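Local coordinates for protein benzoylformate Decarboxylase (Polynucleobacter necessarius, PDB 4K9Q) that probably catalyses the decarboxylation of benzoylformate to benzaldehyde and carbon dioxide, using thiamine diphosphate and a magnesium ion, at residues 122-126 with 141-146; 190-194 with 291-295; 454-460 with 522-528. All coordinates share one frame; numbering follows the deposited sequence.

Contact 1: 122-126 with 141-146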
loop_
_atom_site.group_PDB
_atom_site.type_symbol
_atom_site.label_atom_id
_atom_site.label_comp_id
_atom_site.label_asym_id
_atom_site.label_seq_id
_atom_site.Cartn_x
_atom_site.Cartn_y
_atom_site.Cartn_z
ATOM N N TRP A 122 1.612 10.109 2.037
ATOM C CA TRP A 122 1.632 11.534 2.356
ATOM C C TRP A 122 0.271 12.197 2.554
ATOM O O TRP A 122 0.122 13.399 2.337
ATOM C CB TRP A 122 2.466 12.282 1.321
ATOM C CG TRP A 122 3.877 11.764 1.290
ATOM C CD1 TRP A 122 4.468 11.033 0.301
ATOM C CD2 TRP A 122 4.858 11.915 2.322
ATOM N NE1 TRP A 122 5.768 10.738 0.644
ATOM C CE2 TRP A 122 6.029 11.262 1.884
ATOM C CE3 TRP A 122 4.857 12.538 3.575
ATOM C CZ2 TRP A 122 7.201 11.232 2.647
ATOM C CZ3 TRP A 122 6.015 12.499 4.338
ATOM C CH2 TRP A 122 7.172 11.856 3.867
ATOM N N VAL A 123 -0.706 11.412 3.001
ATOM C CA VAL A 123 -2.001 11.948 3.417
ATOM C C VAL A 123 -2.480 11.239 4.685
ATOM O O VAL A 123 -2.091 10.104 4.966
ATOM C CB VAL A 123 -3.077 11.832 2.311
ATOM C CG1 VAL A 123 -2.763 12.789 1.170
ATOM C CG2 VAL A 123 -3.186 10.402 1.790
ATOM N N LYS A 124 -3.326 11.915 5.452
ATOM C CA LYS A 124 -3.895 11.309 6.656
ATOM C C LYS A 124 -4.983 10.288 6.316
ATOM O O LYS A 124 -5.280 9.380 7.110
ATOM C CB LYS A 124 -4.463 12.389 7.577
ATOM C CG LYS A 124 -3.404 13.327 8.149
ATOM C CD LYS A 124 -4.027 14.329 9.102
ATOM C CE LYS A 124 -4.624 13.644 10.337
ATOM N NZ LYS A 124 -5.084 14.650 11.330
ATOM N N TRP A 125 -5.557 10.436 5.127
ATOM C CA TRP A 125 -6.679 9.626 4.680
ATOM C C TRP A 125 -6.805 9.804 3.177
ATOM O O TRP A 125 -6.608 10.905 2.656
ATOM C CB TRP A 125 -7.969 10.079 5.366
ATOM C CG TRP A 125 -9.201 9.242 5.039
ATOM C CD1 TRP A 125 -9.334 7.886 5.151
ATOM C CD2 TRP A 125 -10.471 9.733 4.586
ATOM N NE1 TRP A 125 -10.607 7.502 4.777
ATOM C CE2 TRP A 125 -11.324 8.616 4.432
ATOM C CE3 TRP A 125 -10.964 11.007 4.283
ATOM C CZ2 TRP A 125 -12.642 8.734 3.984
ATOM C CZ3 TRP A 125 -12.273 11.126 3.848
ATOM C CH2 TRP A 125 -13.099 9.995 3.705
ATOM N N SER A 126 -7.133 8.718 2.488
ATOM C CA SER A 126 -7.371 8.773 1.050
ATOM C C SER A 126 -8.562 7.883 0.727
ATOM O O SER A 126 -8.692 6.768 1.238
ATOM C CB SER A 126 -6.129 8.334 0.273
ATOM O OG SER A 126 -5.756 7.019 0.628
ATOM N N ARG A 141 -16.036 13.983 6.339
ATOM C CA ARG A 141 -15.001 13.140 6.943
ATOM C C ARG A 141 -13.615 13.656 6.565
ATOM O O ARG A 141 -12.689 13.611 7.369
ATOM C CB ARG A 141 -15.171 11.678 6.521
ATOM C CG ARG A 141 -14.123 10.728 7.110
ATOM C CD ARG A 141 -14.529 9.263 6.940
ATOM N NE ARG A 141 -13.428 8.396 7.346
ATOM C CZ ARG A 141 -13.342 7.095 7.092
ATOM N NH1 ARG A 141 -14.312 6.456 6.444
ATOM N NH2 ARG A 141 -12.276 6.423 7.511
ATOM N N ALA A 142 -13.472 14.145 5.334
ATOM C CA ALA A 142 -12.202 14.735 4.896
ATOM C C ALA A 142 -11.829 15.939 5.776
ATOM O O ALA A 142 -10.708 16.025 6.288
ATOM C CB ALA A 142 -12.274 15.142 3.412
ATOM N N TYR A 143 -12.779 16.850 5.966
ATOM C CA TYR A 143 -12.567 18.018 6.810
ATOM C C TYR A 143 -12.210 17.607 8.241
ATOM O O TYR A 143 -11.253 18.122 8.822
ATOM C CB TYR A 143 -13.830 18.897 6.820
ATOM C CG TYR A 143 -13.733 20.134 7.692
ATOM C CD1 TYR A 143 -13.858 20.053 9.074
ATOM C CD2 TYR A 143 -13.549 21.393 7.127
ATOM C CE1 TYR A 143 -13.776 21.179 9.869
ATOM C CE2 TYR A 143 -13.462 22.525 7.916
ATOM C CZ TYR A 143 -13.575 22.411 9.291
ATOM O OH TYR A 143 -13.496 23.548 10.072
ATOM N N ALA A 144 -12.992 16.683 8.798
ATOM C CA ALA A 144 -12.788 16.217 10.171
ATOM C C ALA A 144 -11.412 15.601 10.342
ATOM O O ALA A 144 -10.709 15.882 11.313
ATOM C CB ALA A 144 -13.856 15.217 10.555
ATOM N N THR A 145 -11.022 14.760 9.392
ATOM C CA THR A 145 -9.727 14.087 9.475
ATOM C C THR A 145 -8.582 15.093 9.398
ATOM O O THR A 145 -7.608 15.017 10.155
ATOM C CB THR A 145 -9.576 13.047 8.366
ATOM O OG1 THR A 145 -10.638 12.083 8.469
ATOM C CG2 THR A 145 -8.221 12.350 8.470
ATOM N N ALA A 146 -8.703 16.044 8.482
ATOM C CA ALA A 146 -7.651 17.032 8.268
ATOM C C ALA A 146 -7.477 17.971 9.460
ATOM O O ALA A 146 -6.354 18.358 9.789
ATOM C CB ALA A 146 -7.937 17.845 6.999
#
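Trp125 spreads one face of its indole across the side chain of Arg141, and the two side chains cross at about a right angle. The arginine runs extended from CG to NE, so it passes the ring with most of its length. Its CG makes a CH-pi contact, 3.9 Å from the centroid of the six-membered ring of Trp125. Further out, the guanidinium lies over the side of the indole that carries the NH, its plane tilted 20° from the ring. Arg141 NE is 3.5 Å from Trp125 CZ2. The far corner of the ring reaches the helix itself, with Trp125 CZ3 4.0 Å from Ala142 CB. CG of Trp125 stands anti to the backbone N (chi1 -176°), which sends the indole over the helix. The methyl CG2 of Thr145 touches CB of both Trp125 and Lys124. Lys124 bends at chi3, and its NZ donates to Pro150 O and, across the contact, to Thr145 O at 2.8 Å. Thr145 OG1 donates a hydrogen bond back to Arg141 O, 2.8 Å away. The helical N-H of Thr145 meets that oxygen from the opposite face of its carbonyl plane. Arg141 also forms a salt bridge with Glu107 of a neighbouring subunit. The contact lays the loop leading into strand 126-127 against helix 135-147, with strand 154-159 packed against Trp125, Ala142 and Thr145.

Contact 2: 190-194 with 291-295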
loop_
_atom_site.group_PDB
_atom_site.type_symbol
_atom_site.label_atom_id
_atom_site.label_comp_id
_atom_site.label_asym_id
_atom_site.label_seq_id
_atom_site.Cartn_x
_atom_site.Cartn_y
_atom_site.Cartn_z
ATOM N N PHE A 190 6.952 16.613 34.139
ATOM C CA PHE A 190 7.863 17.497 33.416
ATOM C C PHE A 190 8.196 18.746 34.235
ATOM O O PHE A 190 9.347 19.187 34.277
ATOM C CB PHE A 190 7.282 17.896 32.053
ATOM C CG PHE A 190 7.418 16.835 30.990
ATOM C CD1 PHE A 190 7.486 15.492 31.321
ATOM C CD2 PHE A 190 7.479 17.196 29.644
ATOM C CE1 PHE A 190 7.610 14.523 30.339
ATOM C CE2 PHE A 190 7.607 16.231 28.661
ATOM C CZ PHE A 190 7.683 14.901 29.003
ATOM N N ALA A 191 7.186 19.312 34.894
ATOM C CA ALA A 191 7.392 20.498 35.724
ATOM C C ALA A 191 8.367 20.196 36.859
ATOM O O ALA A 191 9.241 21.004 37.171
ATOM C CB ALA A 191 6.066 20.997 36.275
ATOM N N GLN A 192 8.228 19.022 37.462
ATOM C CA GLN A 192 9.137 18.611 38.528
ATOM C C GLN A 192 10.580 18.543 38.028
ATOM O O GLN A 192 11.505 19.008 38.703
ATOM C CB GLN A 192 8.718 17.263 39.109
ATOM C CG GLN A 192 7.434 17.308 39.923
ATOM C CD GLN A 192 6.924 15.922 40.299
ATOM O OE1 GLN A 192 7.524 14.904 39.949
ATOM N NE2 GLN A 192 5.807 15.882 41.019
ATOM N N ARG A 193 10.776 17.953 36.850
ATOM C CA ARG A 193 12.115 17.867 36.261
ATOM C C ARG A 193 12.674 19.260 36.037
ATOM O O ARG A 193 13.828 19.541 36.361
ATOM C CB ARG A 193 12.086 17.096 34.936
ATOM C CG ARG A 193 11.726 15.630 35.081
ATOM C CD ARG A 193 12.957 14.778 35.304
ATOM N NE ARG A 193 13.846 14.785 34.142
ATOM C CZ ARG A 193 13.658 14.040 33.055
ATOM N NH1 ARG A 193 12.606 13.233 32.977
ATOM N NH2 ARG A 193 14.514 14.109 32.042
ATOM N N ILE A 194 11.849 20.141 35.482
ATOM C CA ILE A 194 12.300 21.492 35.166
ATOM C C ILE A 194 12.670 22.261 36.436
ATOM O O ILE A 194 13.717 22.904 36.505
ATOM C CB ILE A 194 11.237 22.268 34.366
ATOM C CG1 ILE A 194 11.067 21.631 32.984
ATOM C CG2 ILE A 194 11.630 23.728 34.240
ATOM C CD1 ILE A 194 9.863 22.148 32.217
ATOM N N THR A 291 19.731 15.292 30.202
ATOM C CA THR A 291 18.550 14.512 29.836
ATOM C C THR A 291 17.635 15.462 29.079
ATOM O O THR A 291 17.841 16.679 29.111
ATOM C CB THR A 291 17.810 13.929 31.051
ATOM O OG1 THR A 291 17.262 14.991 31.842
ATOM C CG2 THR A 291 18.764 13.083 31.904
ATOM N N LEU A 292 16.639 14.915 28.395
ATOM C CA LEU A 292 15.792 15.722 27.521
ATOM C C LEU A 292 14.302 15.466 27.735
ATOM O O LEU A 292 13.880 14.324 27.955
ATOM C CB LEU A 292 16.174 15.466 26.054
ATOM C CG LEU A 292 15.413 16.201 24.944
ATOM C CD1 LEU A 292 16.327 16.491 23.736
ATOM C CD2 LEU A 292 14.202 15.386 24.519
ATOM N N LEU A 293 13.514 16.542 27.658
ATOM C CA LEU A 293 12.057 16.441 27.622
ATOM C C LEU A 293 11.595 16.918 26.250
ATOM O O LEU A 293 12.181 17.852 25.693
ATOM C CB LEU A 293 11.417 17.326 28.695
ATOM C CG LEU A 293 11.902 17.094 30.125
ATOM C CD1 LEU A 293 11.268 18.095 31.071
ATOM C CD2 LEU A 293 11.590 15.679 30.552
ATOM N N GLN A 294 10.551 16.282 25.715
ATOM C CA GLN A 294 9.979 16.666 24.418
ATOM C C GLN A 294 8.456 16.807 24.496
ATOM O O GLN A 294 7.786 15.943 25.050
ATOM C CB GLN A 294 10.305 15.611 23.349
ATOM C CG GLN A 294 9.788 15.995 21.952
ATOM C CD GLN A 294 9.907 14.876 20.932
ATOM O OE1 GLN A 294 10.182 13.729 21.279
ATOM N NE2 GLN A 294 9.712 15.214 19.658
ATOM N N VAL A 295 7.918 17.886 23.928
ATOM C CA VAL A 295 6.473 18.035 23.717
ATOM C C VAL A 295 6.256 18.237 22.223
ATOM O O VAL A 295 6.914 19.091 21.619
ATOM C CB VAL A 295 5.921 19.278 24.453
ATOM C CG1 VAL A 295 4.466 19.568 24.049
ATOM C CG2 VAL A 295 6.045 19.111 25.964
HETATM O O HOH W 1 14.859 12.418 29.944
#
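Leu293 is the hub between strand 291-296 and helix 184-196 in the central, Rossmann-like domain. The strand belongs to a parallel sheet, and the helix packs on that sheet with the local axes 10.2 Å apart. The two short segments run at 141° to each other. The side chain of Leu293 can be followed outward from the strand. Its CB sits over a face of the Phe190 ring, 4.0 Å from CE2. CG stands anti to the carbonyl carbon (chi1 -55°), which carries both methyls up to the helix. CD1 rests on the helix beside Phe190 O, 4.0 Å from Ile194 CG1. CD2 turns the other way and lies between two flat groups. On one side it makes a CH-pi contact almost exactly above the centre of the Phe190 ring, 4.1 Å from the centroid. On the other it lies against a face of the Arg193 guanidinium, 3.6 Å from CZ. The edge of the Phe190 ring, at CE2, meets Gln294 O in the ring plane. The long chain of Arg193 folds at chi2 and chi3, so its end curls over the leucine toward the start of the strand. Its NH1 forms a salt bridge with Asp309 of the adjacent strand 309-312. Its NH2 donates to Thr291 OG1 at 2.9 Å, close to the guanidinium plane. The same NH2 also donates to a water at 2.7 Å, and that water donates in turn to Leu292 O, 2.9 Å from the water oxygen.

Contact 3: 454-460 with 522-528. With MG (magnesium ion), chain C; TPP (thiamine diphosphate), chain D.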
loop_
_atom_site.group_PDB
_atom_site.type_symbol
_atom_site.label_atom_id
_atom_site.label_comp_id
_atom_site.label_asym_id
_atom_site.label_seq_id
_atom_site.Cartn_x
_atom_site.Cartn_y
_atom_site.Cartn_z
ATOM N N PHE A 454 18.525 35.557 -5.633
ATOM C CA PHE A 454 19.963 35.587 -5.419
ATOM C C PHE A 454 20.663 34.746 -6.476
ATOM O O PHE A 454 20.697 33.516 -6.392
ATOM C CB PHE A 454 20.286 35.092 -4.000
ATOM C CG PHE A 454 19.830 36.040 -2.921
ATOM C CD1 PHE A 454 18.481 36.218 -2.654
ATOM C CD2 PHE A 454 20.754 36.752 -2.178
ATOM C CE1 PHE A 454 18.060 37.105 -1.665
ATOM C CE2 PHE A 454 20.347 37.630 -1.178
ATOM C CZ PHE A 454 18.997 37.809 -0.925
ATOM N N GLN A 455 21.211 35.404 -7.489
ATOM C CA GLN A 455 21.742 34.676 -8.635
ATOM C C GLN A 455 23.249 34.409 -8.552
ATOM O O GLN A 455 24.059 35.266 -8.891
ATOM C CB GLN A 455 21.377 35.380 -9.948
ATOM C CG GLN A 455 21.810 34.589 -11.165
ATOM C CD GLN A 455 21.364 35.211 -12.462
ATOM O OE1 GLN A 455 21.690 36.361 -12.763
ATOM N NE2 GLN A 455 20.633 34.449 -13.251
ATOM N N ASN A 456 23.618 33.206 -8.100
ATOM C CA ASN A 456 25.022 32.780 -8.108
ATOM C C ASN A 456 25.344 31.781 -9.224
ATOM O O ASN A 456 26.458 31.258 -9.301
ATOM C CB ASN A 456 25.475 32.252 -6.728
ATOM C CG ASN A 456 24.601 31.117 -6.217
ATOM O OD1 ASN A 456 23.779 30.593 -6.953
ATOM N ND2 ASN A 456 24.777 30.738 -4.953
ATOM N N GLU A 457 24.367 31.553 -10.103
ATOM C CA GLU A 457 24.507 30.648 -11.244
ATOM C C GLU A 457 24.948 29.243 -10.859
ATOM O O GLU A 457 25.684 28.593 -11.601
ATOM C CB GLU A 457 25.447 31.250 -12.301
ATOM C CG GLU A 457 24.981 32.625 -12.724
ATOM C CD GLU A 457 25.659 33.128 -13.982
ATOM O OE1 GLU A 457 26.903 33.172 -14.007
ATOM O OE2 GLU A 457 24.940 33.477 -14.942
ATOM N N GLU A 458 24.481 28.772 -9.707
ATOM C CA GLU A 458 24.849 27.443 -9.228
ATOM C C GLU A 458 23.859 26.933 -8.192
ATOM O O GLU A 458 23.107 27.702 -7.615
ATOM C CB GLU A 458 26.253 27.485 -8.604
ATOM C CG GLU A 458 26.323 28.315 -7.313
ATOM C CD GLU A 458 27.745 28.681 -6.878
ATOM O OE1 GLU A 458 28.719 28.153 -7.460
ATOM O OE2 GLU A 458 27.871 29.518 -5.952
ATOM N N TYR A 459 23.854 25.627 -7.964
ATOM C CA TYR A 459 23.189 25.074 -6.803
ATOM C C TYR A 459 24.195 25.171 -5.648
ATOM O O TYR A 459 24.888 24.207 -5.319
ATOM C CB TYR A 459 22.818 23.611 -7.061
ATOM C CG TYR A 459 21.665 23.341 -8.034
ATOM C CD1 TYR A 459 20.448 24.033 -7.958
ATOM C CD2 TYR A 459 21.781 22.337 -8.994
ATOM C CE1 TYR A 459 19.397 23.738 -8.832
ATOM C CE2 TYR A 459 20.742 22.040 -9.860
ATOM C CZ TYR A 459 19.550 22.741 -9.776
ATOM O OH TYR A 459 18.525 22.426 -10.651
ATOM N N GLY A 460 24.303 26.364 -5.067
ATOM C CA GLY A 460 25.376 26.677 -4.134
ATOM C C GLY A 460 25.496 25.731 -2.960
ATOM O O GLY A 460 26.596 25.263 -2.633
ATOM N N VAL A 522 19.287 39.643 -8.427
ATOM C CA VAL A 522 20.510 40.182 -7.858
ATOM C C VAL A 522 21.668 39.211 -8.101
ATOM O O VAL A 522 21.721 38.138 -7.499
ATOM C CB VAL A 522 20.362 40.406 -6.342
ATOM C CG1 VAL A 522 21.572 41.183 -5.802
ATOM C CG2 VAL A 522 19.056 41.132 -6.034
ATOM N N PRO A 523 22.588 39.564 -9.010
ATOM C CA PRO A 523 23.777 38.722 -9.175
ATOM C C PRO A 523 24.647 38.810 -7.925
ATOM O O PRO A 523 24.919 39.915 -7.442
ATOM C CB PRO A 523 24.508 39.356 -10.364
ATOM C CG PRO A 523 23.553 40.318 -10.971
ATOM C CD PRO A 523 22.600 40.735 -9.899
ATOM N N ILE A 524 25.067 37.667 -7.391
ATOM C CA ILE A 524 25.924 37.660 -6.220
ATOM C C ILE A 524 27.172 36.838 -6.488
ATOM O O ILE A 524 27.251 36.105 -7.480
ATOM C CB ILE A 524 25.198 37.119 -4.965
ATOM C CG1 ILE A 524 24.666 35.701 -5.215
ATOM C CG2 ILE A 524 24.066 38.076 -4.561
ATOM C CD1 ILE A 524 24.245 34.964 -3.944
ATOM N N THR A 525 28.147 36.972 -5.600
ATOM C CA THR A 525 29.346 36.166 -5.657
ATOM C C THR A 525 28.987 34.684 -5.693
ATOM O O THR A 525 27.971 34.263 -5.112
ATOM C CB THR A 525 30.252 36.460 -4.454
ATOM O OG1 THR A 525 31.422 35.637 -4.515
ATOM C CG2 THR A 525 29.498 36.212 -3.148
ATOM N N LYS A 526 29.813 33.915 -6.400
ATOM C CA LYS A 526 29.672 32.468 -6.480
ATOM C C LYS A 526 30.410 31.804 -5.330
ATOM O O LYS A 526 30.257 30.602 -5.099
ATOM C CB LYS A 526 30.191 31.939 -7.823
ATOM C CG LYS A 526 29.481 32.522 -9.042
ATOM C CD LYS A 526 30.094 32.026 -10.348
ATOM C CE LYS A 526 29.327 30.847 -10.947
ATOM N NZ LYS A 526 29.410 29.589 -10.149
ATOM N N GLU A 527 31.208 32.583 -4.602
ATOM C CA GLU A 527 31.908 32.050 -3.447
ATOM C C GLU A 527 30.871 31.667 -2.408
ATOM O O GLU A 527 29.820 32.303 -2.303
ATOM C CB GLU A 527 32.916 33.050 -2.872
ATOM C CG GLU A 527 34.019 33.462 -3.850
ATOM C CD GLU A 527 34.750 32.277 -4.472
ATOM O OE1 GLU A 527 35.019 31.293 -3.754
ATOM O OE2 GLU A 527 35.054 32.329 -5.683
ATOM N N LEU A 528 31.167 30.617 -1.653
ATOM C CA LEU A 528 30.221 30.091 -0.681
ATOM C C LEU A 528 30.889 29.912 0.675
ATOM O O LEU A 528 32.002 29.389 0.774
ATOM C CB LEU A 528 29.662 28.745 -1.161
ATOM C CG LEU A 528 28.814 28.738 -2.438
ATOM C CD1 LEU A 528 28.863 27.366 -3.088
ATOM C CD2 LEU A 528 27.367 29.131 -2.127
HETATM MG MG MG C . 21.978 29.408 -6.588
HETATM N "N1'" TPP D . 14.924 18.753 -5.861
HETATM C "C2'" TPP D . 13.929 19.073 -4.950
HETATM C CM2 TPP D . 12.486 19.023 -5.352
HETATM N "N3'" TPP D . 14.246 19.426 -3.651
HETATM C "C4'" TPP D . 15.560 19.470 -3.256
HETATM N "N4'" TPP D . 15.858 19.796 -2.000
HETATM C "C5'" TPP D . 16.570 19.185 -4.176
HETATM C "C6'" TPP D . 16.256 18.808 -5.481
HETATM C "C7'" TPP D . 18.013 19.231 -3.743
HETATM N N3 TPP D . 18.584 20.547 -3.491
HETATM C C2 TPP D . 18.772 21.097 -2.233
HETATM S S1 TPP D . 19.459 22.554 -2.247
HETATM C C5 TPP D . 19.554 22.537 -3.860
HETATM C C4 TPP D . 19.056 21.381 -4.455
HETATM C CM4 TPP D . 19.017 21.098 -5.935
HETATM C C6 TPP D . 20.194 23.736 -4.502
HETATM C C7 TPP D . 19.473 25.055 -4.277
HETATM O O7 TPP D . 20.090 25.960 -5.164
HETATM P PA TPP D . 19.687 27.516 -5.195
HETATM O O1A TPP D . 18.194 27.634 -5.087
HETATM O O2A TPP D . 20.195 28.158 -6.447
HETATM O O3A TPP D . 20.276 28.101 -3.818
HETATM P PB TPP D . 21.811 28.365 -3.420
HETATM O O1B TPP D . 22.257 27.167 -2.646
HETATM O O2B TPP D . 21.805 29.603 -2.552
HETATM O O3B TPP D . 22.666 28.526 -4.636
HETATM O O HOH W 2 21.148 31.109 -5.199
HETATM O O HOH W 3 26.713 35.763 -10.221
HETATM O O HOH W 4 27.059 32.245 -3.554
#
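Gln455 O accepts from Ile524 N at 3.0 Å and also receives a CA-H...O contact from Pro523, while a water lies beside it. This is where the parallel strands 449-455 and 517-523 end, side by side, in the C-terminal thiamine diphosphate-binding domain. The companion bond runs from Gln455 N to Val522 O, 2.8 Å long and nearly straight. Beyond it, Asn456 closes the GDG...N motif of thiamine diphosphate enzymes, whose GDG end holds Asp429 and Gly430. CG of Asn456 takes the crowded position between the backbone N and the carbonyl carbon (chi1 56°). That turns the amide toward the cofactor. Its OD1 binds magnesium at 2.2 Å, and its ND2 donates to the diphosphate oxygen O3B. Glu458 O binds the metal at 2.3 Å, and Asp429, two phosphate oxygens and a water complete six ligands. Gly460 N, at the start of helix 460-468, also donates to O3B, at 2.7 Å. Tyr459 lays one ring face under the thiazolium methyl CM4, and its OH is hydrogen-bonded to Asn23 of a neighbouring subunit. The segment 522-528 backs this loop. Lys526 bends at chi3 and chi4 over Asn456 O. Its NZ forms a salt bridge with Glu458 OE1, a weak hydrogen bond at 3.1 Å; the stronger partner of that OE1 is Lys463, also by a salt bridge. CB of Asn456 leans on Thr525 O and on CG1 of Ile524. One more water accepts from Asn456 ND2 at 3.1 Å and donates to Thr525 O, 2.7 Å from the water oxygen, and to Glu527 O.

Overall arrangement
The three contacts fall in three different parallel sheet systems of the chain and share no helix or strand. Contact 2 is buried and wholly within the central domain, where apolar groups dominate and one arginine closes the end. Contact 1 is partly buried, joins a loop to a helix, and meets other subunits through its arginine. Contact 3 is also partly buried, but it alone carries the metal and cofactor; strand pairing gives its backbone bonds, and the loop beyond adds metal coordination, phosphate binding and a salt bridge. Contacts 1 and 3 lie on opposite sides of the chain's centre, with centres about 41 Å apart. None of the three touches another, and they follow in series along the chain.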